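Local coordinates for protein linoleate 11-lipoxygenase (Gaeumannomyces graminis, PDB 5FX8) that oxygenates linoleic and alpha-linolenic acids to 11S- and 13R-hydroperoxy fatty acids with a catalytic manganese ion, at residues 479-489 with 600-608; 166-174 with 391-399. All coordinates share one frame; numbering follows the deposited sequence.

Contact 1: residues 479-489 with 600-608. With MN (manganese (II) ion), chain I.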
ATOM      1  N   HIS A 479       4.464   5.280   0.956  1.00 11.08           N
ATOM      2  CA  HIS A 479       4.803   3.890   1.171  1.00  8.21           C
ATOM      3  C   HIS A 479       5.848   3.715   2.253  1.00  8.30           C
ATOM      4  O   HIS A 479       6.198   2.593   2.591  1.00 12.94           O
ATOM      5  CB  HIS A 479       5.251   3.284  -0.152  1.00  8.20           C
ATOM      6  CG  HIS A 479       4.369   3.643  -1.315  1.00  8.44           C
ATOM      7  ND1 HIS A 479       2.995   3.674  -1.238  1.00  8.19           N
ATOM      8  CD2 HIS A 479       4.673   3.983  -2.588  1.00  8.46           C
ATOM      9  CE1 HIS A 479       2.493   4.002  -2.413  1.00  7.88           C
ATOM     10  NE2 HIS A 479       3.493   4.201  -3.246  1.00  7.84           N
ATOM     11  N   VAL A 480       6.363   4.794   2.804  1.00 11.24           N
ATOM     12  CA  VAL A 480       7.197   4.673   3.976  1.00  8.92           C
ATOM     13  C   VAL A 480       6.326   4.593   5.222  1.00 10.20           C
ATOM     14  O   VAL A 480       6.651   3.885   6.176  1.00 21.16           O
ATOM     15  CB  VAL A 480       8.186   5.858   4.013  1.00  7.98           C
ATOM     16  CG1 VAL A 480       8.994   5.874   5.285  1.00  8.99           C
ATOM     17  CG2 VAL A 480       9.098   5.820   2.828  1.00  6.91           C
ATOM     18  N   MET A 481       5.202   5.303   5.234  1.00  8.93           N
ATOM     19  CA  MET A 481       4.362   5.345   6.420  1.00  8.89           C
ATOM     20  C   MET A 481       3.316   4.240   6.437  1.00  9.13           C
ATOM     21  O   MET A 481       3.027   3.687   7.490  1.00 16.94           O
ATOM     22  CB  MET A 481       3.664   6.702   6.524  1.00  9.43           C
ATOM     23  CG  MET A 481       4.573   7.883   6.686  1.00  9.86           C
ATOM     24  SD  MET A 481       5.346   7.918   8.294  1.00 35.44           S
ATOM     25  CE  MET A 481       4.597   9.398   8.963  1.00 10.69           C
ATOM     26  N   ASN A 482       2.756   3.909   5.285  1.00  9.31           N
ATOM     27  CA  ASN A 482       1.599   3.054   5.128  1.00  8.09           C
ATOM     28  C   ASN A 482       1.986   1.995   4.122  1.00  8.52           C
ATOM     29  O   ASN A 482       3.145   1.584   4.100  1.00 12.15           O
ATOM     30  CB  ASN A 482       0.407   3.869   4.651  1.00  8.66           C
ATOM     31  CG  ASN A 482      -0.886   3.142   4.800  1.00 11.54           C
ATOM     32  OD1 ASN A 482      -1.731   3.170   3.906  1.00 40.46           O
ATOM     33  ND2 ASN A 482      -1.055   2.469   5.924  1.00 10.02           N
ATOM     34  N   GLN A 483       1.053   1.570   3.279  1.00  8.08           N
ATOM     35  CA  GLN A 483       1.290   0.555   2.248  1.00  9.09           C
ATOM     36  C   GLN A 483       1.880  -0.683   2.928  1.00 10.42           C
ATOM     37  O   GLN A 483       1.294  -1.161   3.909  1.00 15.56           O
ATOM     38  CB  GLN A 483       2.127   1.178   1.121  1.00  8.88           C
ATOM     39  CG  GLN A 483       2.045   0.458  -0.230  1.00  9.11           C
ATOM     40  CD  GLN A 483       0.657   0.432  -0.896  1.00  7.79           C
ATOM     41  OE1 GLN A 483      -0.002   1.449  -1.067  1.00  7.30           O
ATOM     42  NE2 GLN A 483       0.251  -0.734  -1.312  1.00  8.65           N
ATOM     43  N   GLY A 484       2.999  -1.235   2.461  1.00 10.16           N
ATOM     44  CA  GLY A 484       3.550  -2.433   3.057  1.00  9.74           C
ATOM     45  C   GLY A 484       4.460  -2.199   4.218  1.00 10.13           C
ATOM     46  O   GLY A 484       4.978  -3.143   4.818  1.00 10.49           O
ATOM     47  N   SER A 485       4.652  -0.961   4.588  1.00 15.36           N
ATOM     48  CA  SER A 485       5.604  -0.661   5.651  1.00 10.82           C
ATOM     49  C   SER A 485       5.162  -1.111   7.040  1.00 10.86           C
ATOM     50  O   SER A 485       5.980  -1.637   7.776  1.00 10.98           O
ATOM     51  CB  SER A 485       5.919   0.821   5.655  1.00  9.02           C
ATOM     52  OG  SER A 485       6.855   1.049   4.647  1.00 10.29           O
ATOM     53  N   PRO A 486       3.919  -0.905   7.464  1.00 10.00           N
ATOM     54  CA  PRO A 486       3.524  -1.477   8.758  1.00 11.29           C
ATOM     55  C   PRO A 486       3.716  -2.997   8.850  1.00 11.69           C
ATOM     56  O   PRO A 486       4.263  -3.474   9.844  1.00 14.93           O
ATOM     57  CB  PRO A 486       2.056  -1.045   8.874  1.00 10.39           C
ATOM     58  CG  PRO A 486       2.017   0.236   8.065  1.00  8.43           C
ATOM     59  CD  PRO A 486       2.906   0.020   6.932  1.00  8.53           C
ATOM     60  N   VAL A 487       3.323  -3.773   7.837  1.00 11.18           N
ATOM     61  CA  VAL A 487       3.504  -5.212   7.942  1.00 11.55           C
ATOM     62  C   VAL A 487       4.982  -5.608   7.879  1.00 11.94           C
ATOM     63  O   VAL A 487       5.383  -6.573   8.530  1.00 12.44           O
ATOM     64  CB  VAL A 487       2.661  -5.948   6.874  1.00 13.44           C
ATOM     65  CG1 VAL A 487       3.278  -5.855   5.513  1.00  9.79           C
ATOM     66  CG2 VAL A 487       2.461  -7.404   7.243  1.00  9.65           C
ATOM     67  N   LYS A 488       5.819  -4.890   7.123  1.00 13.71           N
ATOM     68  CA  LYS A 488       7.234  -5.269   7.005  1.00 12.87           C
ATOM     69  C   LYS A 488       8.150  -4.660   8.073  1.00 13.17           C
ATOM     70  O   LYS A 488       9.135  -5.289   8.448  1.00 13.10           O
ATOM     71  CB  LYS A 488       7.769  -4.897   5.620  1.00 12.08           C
ATOM     72  CG  LYS A 488       7.161  -5.696   4.513  1.00 13.37           C
ATOM     73  CD  LYS A 488       7.738  -5.327   3.169  1.00 16.59           C
ATOM     74  CE  LYS A 488       7.253  -3.965   2.711  1.00 23.07           C
ATOM     75  NZ  LYS A 488       7.673  -3.482   1.340  1.00 23.45           N
ATOM     76  N   PHE A 489       7.858  -3.471   8.590  1.00 11.56           N
ATOM     77  CA  PHE A 489       8.754  -2.776   9.506  1.00 11.16           C
ATOM     78  C   PHE A 489       8.048  -2.192  10.735  1.00 11.22           C
ATOM     79  O   PHE A 489       8.382  -2.554  11.853  1.00 14.56           O
ATOM     80  CB  PHE A 489       9.497  -1.662   8.759  1.00 12.05           C
ATOM     81  CG  PHE A 489       9.977  -2.058   7.371  1.00 12.73           C
ATOM     82  CD1 PHE A 489      11.094  -2.868   7.201  1.00 14.41           C
ATOM     83  CD2 PHE A 489       9.313  -1.607   6.231  1.00 12.84           C
ATOM     84  CE1 PHE A 489      11.525  -3.225   5.941  1.00 12.61           C
ATOM     85  CE2 PHE A 489       9.737  -1.962   4.984  1.00 13.29           C
ATOM     86  CZ  PHE A 489      10.855  -2.774   4.838  1.00 13.37           C
ATOM     87  N   MET A 600      22.377  -0.357  10.105  1.00 14.36           N
ATOM     88  CA  MET A 600      21.214  -0.774  10.857  1.00 13.48           C
ATOM     89  C   MET A 600      21.187  -2.282  10.985  1.00 15.41           C
ATOM     90  O   MET A 600      21.584  -2.987  10.062  1.00 17.72           O
ATOM     91  CB  MET A 600      19.913  -0.371  10.167  1.00 14.75           C
ATOM     92  CG  MET A 600      19.589   1.051  10.131  1.00 17.60           C
ATOM     93  SD  MET A 600      17.961   1.314   9.400  1.00  9.55           S
ATOM     94  CE  MET A 600      17.909   3.013   9.743  1.00 17.60           C
ATOM     95  N   PRO A 601      20.625  -2.790  12.056  1.00 16.11           N
ATOM     96  CA  PRO A 601      20.540  -4.240  12.226  1.00 16.22           C
ATOM     97  C   PRO A 601      19.370  -4.890  11.512  1.00 17.55           C
ATOM     98  O   PRO A 601      19.006  -6.022  11.844  1.00 19.48           O
ATOM     99  CB  PRO A 601      20.406  -4.399  13.744  1.00 16.71           C
ATOM    100  CG  PRO A 601      20.855  -3.123  14.303  1.00 14.77           C
ATOM    101  CD  PRO A 601      20.458  -2.092  13.333  1.00 15.94           C
ATOM    102  N   PHE A 602      18.764  -4.191  10.555  1.00 15.52           N
ATOM    103  CA  PHE A 602      17.731  -4.775   9.712  1.00 15.01           C
ATOM    104  C   PHE A 602      17.831  -4.195   8.313  1.00 15.70           C
ATOM    105  O   PHE A 602      18.379  -3.117   8.100  1.00 13.65           O
ATOM    106  CB  PHE A 602      16.311  -4.575  10.277  1.00 15.66           C
ATOM    107  CG  PHE A 602      15.834  -3.151  10.290  1.00 16.68           C
ATOM    108  CD1 PHE A 602      16.214  -2.278  11.310  1.00 14.71           C
ATOM    109  CD2 PHE A 602      14.963  -2.701   9.324  1.00 12.45           C
ATOM    110  CE1 PHE A 602      15.763  -0.980  11.340  1.00 12.21           C
ATOM    111  CE2 PHE A 602      14.510  -1.420   9.353  1.00 11.76           C
ATOM    112  CZ  PHE A 602      14.912  -0.543  10.371  1.00 10.68           C
ATOM    113  N   VAL A 603      17.289  -4.943   7.361  1.00 16.63           N
ATOM    114  CA  VAL A 603      17.263  -4.543   5.965  1.00 16.11           C
ATOM    115  C   VAL A 603      15.964  -3.815   5.688  1.00 14.93           C
ATOM    116  O   VAL A 603      14.882  -4.368   5.887  1.00 17.60           O
ATOM    117  CB  VAL A 603      17.404  -5.752   5.041  1.00 15.03           C
ATOM    118  CG1 VAL A 603      17.287  -5.304   3.652  1.00 13.85           C
ATOM    119  CG2 VAL A 603      18.719  -6.422   5.267  1.00 16.67           C
ATOM    120  N   TRP A 604      16.068  -2.586   5.208  1.00 14.70           N
ATOM    121  CA  TRP A 604      14.935  -1.707   4.990  1.00 12.63           C
ATOM    122  C   TRP A 604      14.816  -1.445   3.494  1.00 12.31           C
ATOM    123  O   TRP A 604      15.814  -1.119   2.842  1.00 11.06           O
ATOM    124  CB  TRP A 604      15.129  -0.417   5.785  1.00 11.75           C
ATOM    125  CG  TRP A 604      14.028   0.560   5.666  1.00 12.32           C
ATOM    126  CD1 TRP A 604      12.806   0.485   6.260  1.00 12.10           C
ATOM    127  CD2 TRP A 604      14.038   1.767   4.913  1.00 10.73           C
ATOM    128  NE1 TRP A 604      12.055   1.564   5.914  1.00 11.55           N
ATOM    129  CE2 TRP A 604      12.785   2.368   5.083  1.00 12.89           C
ATOM    130  CE3 TRP A 604      14.981   2.395   4.102  1.00 12.19           C
ATOM    131  CZ2 TRP A 604      12.448   3.574   4.472  1.00 11.55           C
ATOM    132  CZ3 TRP A 604      14.650   3.595   3.489  1.00 11.52           C
ATOM    133  CH2 TRP A 604      13.399   4.173   3.683  1.00 11.51           C
ATOM    134  N   THR A 605      13.607  -1.641   2.944  1.00 11.09           N
ATOM    135  CA  THR A 605      13.404  -1.614   1.505  1.00 10.69           C
ATOM    136  C   THR A 605      12.125  -0.905   1.116  1.00 11.16           C
ATOM    137  O   THR A 605      11.555  -1.195   0.068  1.00 10.44           O
ATOM    138  CB  THR A 605      13.335  -3.018   0.925  1.00 12.63           C
ATOM    139  OG1 THR A 605      12.231  -3.706   1.511  1.00 14.71           O
ATOM    140  CG2 THR A 605      14.601  -3.783   1.184  1.00 13.02           C
ATOM    141  N   ALA A 606      11.646   0.007   1.956  1.00 13.84           N
ATOM    142  CA  ALA A 606      10.303   0.544   1.816  1.00  9.44           C
ATOM    143  C   ALA A 606      10.172   1.463   0.631  1.00 12.80           C
ATOM    144  O   ALA A 606       9.051   1.820   0.254  1.00 15.52           O
ATOM    145  CB  ALA A 606       9.917   1.321   3.048  1.00 11.60           C
ATOM    146  N   LEU A 607      11.287   1.897   0.068  1.00 11.08           N
ATOM    147  CA  LEU A 607      11.268   2.836  -1.023  1.00  9.29           C
ATOM    148  C   LEU A 607      11.658   2.191  -2.328  1.00 10.73           C
ATOM    149  O   LEU A 607      11.947   2.903  -3.288  1.00 14.09           O
ATOM    150  CB  LEU A 607      12.189   4.001  -0.705  1.00 12.12           C
ATOM    151  CG  LEU A 607      11.533   5.095   0.098  1.00  9.74           C
ATOM    152  CD1 LEU A 607      12.597   6.037   0.465  1.00  9.07           C
ATOM    153  CD2 LEU A 607      10.478   5.744  -0.772  1.00  7.53           C
ATOM    154  N   ASN A 608      11.696   0.861  -2.376  1.00 11.33           N
ATOM    155  CA  ASN A 608      11.945   0.091  -3.586  1.00 12.32           C
ATOM    156  C   ASN A 608      10.900   0.434  -4.633  1.00 12.14           C
ATOM    157  O   ASN A 608       9.722   0.115  -4.447  1.00 11.54           O
ATOM    158  CB  ASN A 608      11.923  -1.408  -3.284  1.00 13.04           C
ATOM    159  CG  ASN A 608      12.396  -2.265  -4.461  1.00 15.97           C
ATOM    160  OD1 ASN A 608      12.357  -1.849  -5.613  1.00 16.55           O
ATOM    161  ND2 ASN A 608      12.861  -3.458  -4.160  1.00 13.52           N
TER
HETATM  162 MN    MN I1000      -2.590   5.223   2.961  1.00  8.02          MN
HETATM  163  O   HOH W   1      -4.451   4.630   4.407  1.00 33.97           O

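Contact 2: residues 166-174 with 391-399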
ATOM      1  N   MET A 166      17.612   3.554  15.120  1.00 11.60           N
ATOM      2  CA  MET A 166      17.675   3.770  13.679  1.00 11.80           C
ATOM      3  C   MET A 166      16.307   3.747  12.991  1.00 12.12           C
ATOM      4  O   MET A 166      16.178   4.319  11.913  1.00 11.13           O
ATOM      5  CB  MET A 166      18.586   2.737  13.039  1.00 12.25           C
ATOM      6  CG  MET A 166      20.035   3.018  13.254  1.00 11.21           C
ATOM      7  SD  MET A 166      20.410   4.723  12.918  1.00 15.62           S
ATOM      8  CE  MET A 166      20.866   4.565  11.209  1.00  9.70           C
ATOM      9  N   GLU A 167      15.289   3.110  13.576  1.00 11.78           N
ATOM     10  CA  GLU A 167      13.955   3.174  12.998  1.00 11.23           C
ATOM     11  C   GLU A 167      13.474   4.609  12.807  1.00 11.06           C
ATOM     12  O   GLU A 167      12.708   4.878  11.879  1.00 17.68           O
ATOM     13  CB  GLU A 167      12.968   2.400  13.871  1.00 12.98           C
ATOM     14  CG  GLU A 167      12.899   0.907  13.594  1.00 14.56           C
ATOM     15  CD  GLU A 167      12.126   0.118  14.654  1.00 18.85           C
ATOM     16  OE1 GLU A 167      11.448   0.716  15.503  1.00 17.04           O
ATOM     17  OE2 GLU A 167      12.217  -1.123  14.662  1.00 24.65           O
ATOM     18  N   ARG A 168      13.896   5.536  13.671  1.00 10.80           N
ATOM     19  CA  ARG A 168      13.505   6.932  13.550  1.00  9.85           C
ATOM     20  C   ARG A 168      14.172   7.629  12.378  1.00 10.52           C
ATOM     21  O   ARG A 168      13.861   8.785  12.121  1.00 10.33           O
ATOM     22  CB  ARG A 168      13.827   7.718  14.822  1.00  9.59           C
ATOM     23  CG  ARG A 168      13.526   7.028  16.123  1.00 11.02           C
ATOM     24  CD  ARG A 168      12.165   6.421  16.131  1.00 11.98           C
ATOM     25  NE  ARG A 168      12.206   5.035  16.546  1.00 11.20           N
ATOM     26  CZ  ARG A 168      11.234   4.177  16.321  1.00 11.19           C
ATOM     27  NH1 ARG A 168      10.169   4.575  15.682  1.00 16.57           N
ATOM     28  NH2 ARG A 168      11.329   2.935  16.737  1.00 13.10           N
ATOM     29  N   LEU A 169      15.110   6.982  11.697  1.00 11.27           N
ATOM     30  CA  LEU A 169      15.731   7.511  10.492  1.00 11.76           C
ATOM     31  C   LEU A 169      15.405   6.642   9.276  1.00 13.58           C
ATOM     32  O   LEU A 169      16.039   6.779   8.234  1.00 11.82           O
ATOM     33  CB  LEU A 169      17.244   7.652  10.677  1.00 10.44           C
ATOM     34  CG  LEU A 169      17.700   8.635  11.770  1.00 11.46           C
ATOM     35  CD1 LEU A 169      19.145   8.451  12.153  1.00 10.26           C
ATOM     36  CD2 LEU A 169      17.501  10.083  11.390  1.00 10.27           C
ATOM     37  N   SER A 170      14.422   5.755   9.381  1.00 11.17           N
ATOM     38  CA  SER A 170      14.096   4.890   8.257  1.00 11.25           C
ATOM     39  C   SER A 170      12.609   4.549   8.207  1.00 10.99           C
ATOM     40  O   SER A 170      11.873   5.137   7.422  1.00 10.62           O
ATOM     41  CB  SER A 170      14.936   3.624   8.318  1.00 10.47           C
ATOM     42  OG  SER A 170      14.784   2.989   9.550  1.00  9.43           O
ATOM     43  N   SER A 171      12.164   3.608   9.044  1.00 11.35           N
ATOM     44  CA  SER A 171      10.765   3.177   9.050  1.00 10.77           C
ATOM     45  C   SER A 171       9.794   4.334   9.213  1.00 13.54           C
ATOM     46  O   SER A 171       8.778   4.390   8.525  1.00 21.60           O
ATOM     47  CB  SER A 171      10.547   2.200  10.174  1.00 11.76           C
ATOM     48  OG  SER A 171      11.467   1.184  10.022  1.00 13.11           O
ATOM     49  N   ASN A 172      10.023   5.199  10.197  1.00 15.87           N
ATOM     50  CA  ASN A 172       9.196   6.382  10.416  1.00 11.15           C
ATOM     51  C   ASN A 172      10.143   7.535  10.642  1.00 12.46           C
ATOM     52  O   ASN A 172      10.517   7.828  11.779  1.00 10.92           O
ATOM     53  CB  ASN A 172       8.248   6.252  11.601  1.00 11.37           C
ATOM     54  CG  ASN A 172       7.522   7.570  11.901  1.00 12.93           C
ATOM     55  OD1 ASN A 172       7.623   8.535  11.127  1.00 17.79           O
ATOM     56  ND2 ASN A 172       6.779   7.613  13.007  1.00  9.47           N
ATOM     57  N   PRO A 173      10.524   8.233   9.584  1.00 11.15           N
ATOM     58  CA  PRO A 173      11.513   9.310   9.694  1.00 10.14           C
ATOM     59  C   PRO A 173      10.918  10.700   9.813  1.00 12.07           C
ATOM     60  O   PRO A 173      11.649  11.686   9.725  1.00 10.80           O
ATOM     61  CB  PRO A 173      12.256   9.173   8.364  1.00 10.37           C
ATOM     62  CG  PRO A 173      11.151   8.776   7.429  1.00 11.39           C
ATOM     63  CD  PRO A 173      10.307   7.815   8.194  1.00 11.14           C
ATOM     64  N   TYR A 174       9.618  10.794   9.975  1.00 14.23           N
ATOM     65  CA  TYR A 174       8.930  12.054   9.886  1.00 10.17           C
ATOM     66  C   TYR A 174       8.672  12.694  11.237  1.00 14.24           C
ATOM     67  O   TYR A 174       8.012  13.730  11.277  1.00 17.66           O
ATOM     68  CB  TYR A 174       7.634  11.845   9.138  1.00 10.13           C
ATOM     69  CG  TYR A 174       7.844  11.659   7.682  1.00 10.06           C
ATOM     70  CD1 TYR A 174       8.303  12.703   6.903  1.00  9.14           C
ATOM     71  CD2 TYR A 174       7.585  10.458   7.071  1.00 11.05           C
ATOM     72  CE1 TYR A 174       8.480  12.558   5.618  1.00  7.43           C
ATOM     73  CE2 TYR A 174       7.764  10.315   5.753  1.00  8.85           C
ATOM     74  CZ  TYR A 174       8.206  11.379   5.046  1.00  6.80           C
ATOM     75  OH  TYR A 174       8.400  11.274   3.723  1.00 11.44           O
ATOM     76  N   ARG A 391      26.997  15.755  12.045  1.00 21.46           N
ATOM     77  CA  ARG A 391      26.272  15.203  10.916  1.00 22.02           C
ATOM     78  C   ARG A 391      25.897  13.775  11.261  1.00 19.93           C
ATOM     79  O   ARG A 391      26.721  13.030  11.787  1.00 23.24           O
ATOM     80  CB  ARG A 391      27.153  15.268   9.665  1.00 22.07           C
ATOM     81  CG  ARG A 391      26.507  14.940   8.336  1.00 25.43           C
ATOM     82  CD  ARG A 391      27.511  14.950   7.159  1.00 23.05           C
ATOM     83  NE  ARG A 391      27.096  15.910   6.146  1.00 23.58           N
ATOM     84  CZ  ARG A 391      27.723  17.053   5.943  1.00 26.80           C
ATOM     85  NH1 ARG A 391      28.805  17.307   6.657  1.00 35.98           N
ATOM     86  NH2 ARG A 391      27.295  17.929   5.041  1.00 22.85           N
ATOM     87  N   LEU A 392      24.658  13.409  11.015  1.00 16.88           N
ATOM     88  CA  LEU A 392      24.250  12.033  11.191  1.00 16.94           C
ATOM     89  C   LEU A 392      25.026  11.135  10.239  1.00 19.07           C
ATOM     90  O   LEU A 392      24.944  11.328   9.021  1.00 17.63           O
ATOM     91  CB  LEU A 392      22.759  11.882  10.924  1.00 15.33           C
ATOM     92  CG  LEU A 392      21.835  12.607  11.879  1.00 15.20           C
ATOM     93  CD1 LEU A 392      20.418  12.561  11.369  1.00 11.32           C
ATOM     94  CD2 LEU A 392      21.952  11.919  13.188  1.00 17.20           C
ATOM     95  N   PRO A 393      25.758  10.144  10.729  1.00 17.71           N
ATOM     96  CA  PRO A 393      26.491   9.274   9.801  1.00 19.34           C
ATOM     97  C   PRO A 393      25.608   8.423   8.895  1.00 17.82           C
ATOM     98  O   PRO A 393      26.064   8.026   7.821  1.00 20.22           O
ATOM     99  CB  PRO A 393      27.362   8.419  10.737  1.00 16.79           C
ATOM    100  CG  PRO A 393      26.841   8.624  12.087  1.00 18.70           C
ATOM    101  CD  PRO A 393      26.190   9.954  12.120  1.00 18.82           C
ATOM    102  N   HIS A 394      24.364   8.141   9.260  1.00 17.73           N
ATOM    103  CA  HIS A 394      23.523   7.237   8.480  1.00 13.55           C
ATOM    104  C   HIS A 394      22.080   7.685   8.589  1.00 14.86           C
ATOM    105  O   HIS A 394      21.534   7.754   9.690  1.00 14.81           O
ATOM    106  CB  HIS A 394      23.649   5.804   8.970  1.00 15.18           C
ATOM    107  CG  HIS A 394      25.009   5.226   8.789  1.00 19.46           C
ATOM    108  ND1 HIS A 394      25.493   4.848   7.555  1.00 22.98           N
ATOM    109  CD2 HIS A 394      25.993   4.965   9.679  1.00 16.56           C
ATOM    110  CE1 HIS A 394      26.720   4.380   7.695  1.00 17.74           C
ATOM    111  NE2 HIS A 394      27.047   4.446   8.972  1.00 17.36           N
ATOM    112  N   PHE A 395      21.473   7.982   7.449  1.00 16.55           N
ATOM    113  CA  PHE A 395      20.077   8.406   7.368  1.00 12.66           C
ATOM    114  C   PHE A 395      19.486   7.669   6.175  1.00 13.56           C
ATOM    115  O   PHE A 395      19.369   8.218   5.075  1.00 14.44           O
ATOM    116  CB  PHE A 395      19.982   9.925   7.235  1.00 11.14           C
ATOM    117  CG  PHE A 395      18.618  10.495   7.498  1.00 11.67           C
ATOM    118  CD1 PHE A 395      17.502   9.688   7.579  1.00 10.99           C
ATOM    119  CD2 PHE A 395      18.458  11.855   7.631  1.00 11.72           C
ATOM    120  CE1 PHE A 395      16.287  10.217   7.790  1.00 10.57           C
ATOM    121  CE2 PHE A 395      17.230  12.392   7.854  1.00 10.67           C
ATOM    122  CZ  PHE A 395      16.145  11.584   7.930  1.00 10.11           C
ATOM    123  N   PRO A 396      19.139   6.392   6.351  1.00 12.25           N
ATOM    124  CA  PRO A 396      18.761   5.579   5.189  1.00 12.59           C
ATOM    125  C   PRO A 396      17.543   6.094   4.457  1.00 11.29           C
ATOM    126  O   PRO A 396      17.503   6.027   3.224  1.00 14.79           O
ATOM    127  CB  PRO A 396      18.526   4.199   5.808  1.00 10.37           C
ATOM    128  CG  PRO A 396      19.333   4.192   6.970  1.00  9.93           C
ATOM    129  CD  PRO A 396      19.312   5.559   7.544  1.00 10.57           C
ATOM    130  N   PHE A 397      16.564   6.639   5.167  1.00 10.57           N
ATOM    131  CA  PHE A 397      15.438   7.233   4.468  1.00  9.95           C
ATOM    132  C   PHE A 397      15.885   8.378   3.578  1.00  9.93           C
ATOM    133  O   PHE A 397      15.455   8.476   2.440  1.00 16.32           O
ATOM    134  CB  PHE A 397      14.388   7.703   5.457  1.00  9.47           C
ATOM    135  CG  PHE A 397      13.424   8.659   4.883  1.00  8.63           C
ATOM    136  CD1 PHE A 397      12.336   8.216   4.164  1.00  8.68           C
ATOM    137  CD2 PHE A 397      13.597  10.004   5.051  1.00  7.95           C
ATOM    138  CE1 PHE A 397      11.459   9.093   3.647  1.00  7.46           C
ATOM    139  CE2 PHE A 397      12.717  10.878   4.523  1.00  7.27           C
ATOM    140  CZ  PHE A 397      11.649  10.422   3.824  1.00  7.17           C
ATOM    141  N   TYR A 398      16.739   9.256   4.083  1.00  9.74           N
ATOM    142  CA  TYR A 398      17.203  10.378   3.288  1.00  9.79           C
ATOM    143  C   TYR A 398      17.980   9.906   2.065  1.00 11.82           C
ATOM    144  O   TYR A 398      17.866  10.493   0.992  1.00 15.66           O
ATOM    145  CB  TYR A 398      18.048  11.287   4.170  1.00 10.27           C
ATOM    146  CG  TYR A 398      18.551  12.533   3.532  1.00 11.10           C
ATOM    147  CD1 TYR A 398      17.837  13.160   2.532  1.00 11.98           C
ATOM    148  CD2 TYR A 398      19.751  13.084   3.928  1.00 11.50           C
ATOM    149  CE1 TYR A 398      18.289  14.282   1.966  1.00 13.62           C
ATOM    150  CE2 TYR A 398      20.213  14.206   3.358  1.00 12.52           C
ATOM    151  CZ  TYR A 398      19.483  14.803   2.380  1.00 14.55           C
ATOM    152  OH  TYR A 398      19.943  15.940   1.786  1.00 17.72           O
ATOM    153  N   GLU A 399      18.765   8.844   2.187  1.00 16.68           N
ATOM    154  CA  GLU A 399      19.588   8.439   1.056  1.00 11.49           C
ATOM    155  C   GLU A 399      18.745   7.775  -0.022  1.00 10.61           C
ATOM    156  O   GLU A 399      18.838   8.121  -1.207  1.00 17.38           O
ATOM    157  CB  GLU A 399      20.709   7.514   1.540  1.00 14.53           C
ATOM    158  CG  GLU A 399      21.688   8.165   2.529  1.00 13.81           C
ATOM    159  CD  GLU A 399      22.194   7.225   3.647  1.00 23.76           C
ATOM    160  OE1 GLU A 399      22.082   5.980   3.535  1.00 16.71           O
ATOM    161  OE2 GLU A 399      22.735   7.741   4.652  1.00 13.88           O
TER

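Contact 1: residues 479-489 with 600-608
Val480 and Ala606 bring the two backbones closest, CA to CA 5.6 Å, where the irregular segment 600-608 passes the break between helix 460-481 and helix 485-490; a type II' turn from Asn482 to Ser485 joins the helices. Phe489 buries more surface than any other residue of the contact. Trp604 points an edge at one face of its ring, the five-membered ring 4.7 Å away between centroids with planes at 54°, while CB of Lys488 covers the opposite face. Val603 O and Thr605 OG1 lie at the ring's edge, and Ala606 CB meets Phe489 CE2 at 3.8 Å. At the end of the first helix, Val480 divides its branches: CG2 rests on Leu607 CG at 3.7 Å, and CG1, anti to the backbone N (chi1 174°), faces the rim of the Trp604 indole. Ala606 CB also touches Ser485 OG, whose hydroxyl donates to His479 O over 2.7 Å and so ties the start of the second helix to the end of the first. Within the turn, Asn482 OD1 binds manganese at 2.4 Å, alongside His290, His294, His478, Val618 and a water. No hydrogen bond crosses between the segments; apolar and aromatic packing joins them, while Gln483 OE1 bonds Ser617 near the metal-bound C-terminus.

Contact 2: residues 166-174 with 391-399
One backbone hydrogen bond joins the segments: Phe397 N donates to Leu169 O at 3.1 Å, nearly straight at 162° and in the carbonyl plane. The same oxygen lies at the edge of the Phe395 ring. Two CH-pi contacts accompany this bond. Leu169 CD2 sits over the centre of the Phe395 ring, 3.8 Å from the centroid, with Tyr398 CB on the opposite face; Pro173 CG lies over the face of the Phe397 ring, 3.5 Å from its centroid. Phe397 holds CG anti to its own N (chi1 163°), which carries the ring out to Pro173 and Tyr174. The Tyr174 ring meets it with planes at 69°, neither stacked nor edge-to-face, its OH 3.4 Å from Phe397 CZ. Apolar packing widens the patch: Leu169 CD2 reaches Leu392 CD1, and Met166, bent along its chain, lays CE against His394 CB and Pro396 CD. Hydrogen bonds within each segment shape the backbone. Ser170 OG and Leu169 N approach Met166 O from opposite faces, Asn172 OD1 takes Tyr174 N in an Asx turn, and Phe395, the N-cap residue of helix 396-420, donates its N to Glu399 OE2 at 3.1 Å, from above the carboxylate plane. The contact thus packs the loop between helix 161-166 and strand 177-178 against the N-terminal end of helix 396-420 and the loop leading into it, close to helix 460-481, which carries the manganese ligand His478.

The centres of contacts 1 and 2 lie about 12 Å apart in the lipoxygenase fold. Along the chain both segments of contact 2 precede those of contact 1, in the order 166-174, 391-399, 479-489, 600-608. They meet directly: Met600 packs its methyl against Met166, Ser170 and Pro396, and the Trp604 indole reaches Ser170 O. Helix 460-481 also bridges them, since Val480 touches Pro173 and Phe397, and Met481 touches Asn172 and Tyr174. The two contacts therefore form one largely buried, continuous packing region that reaches the metal site through contact 1. Contact 1 includes the manganese ligand Asn482, whereas contact 2 lies farther from the ion, its Tyr174 side chain about 12 Å away at the nearest atoms.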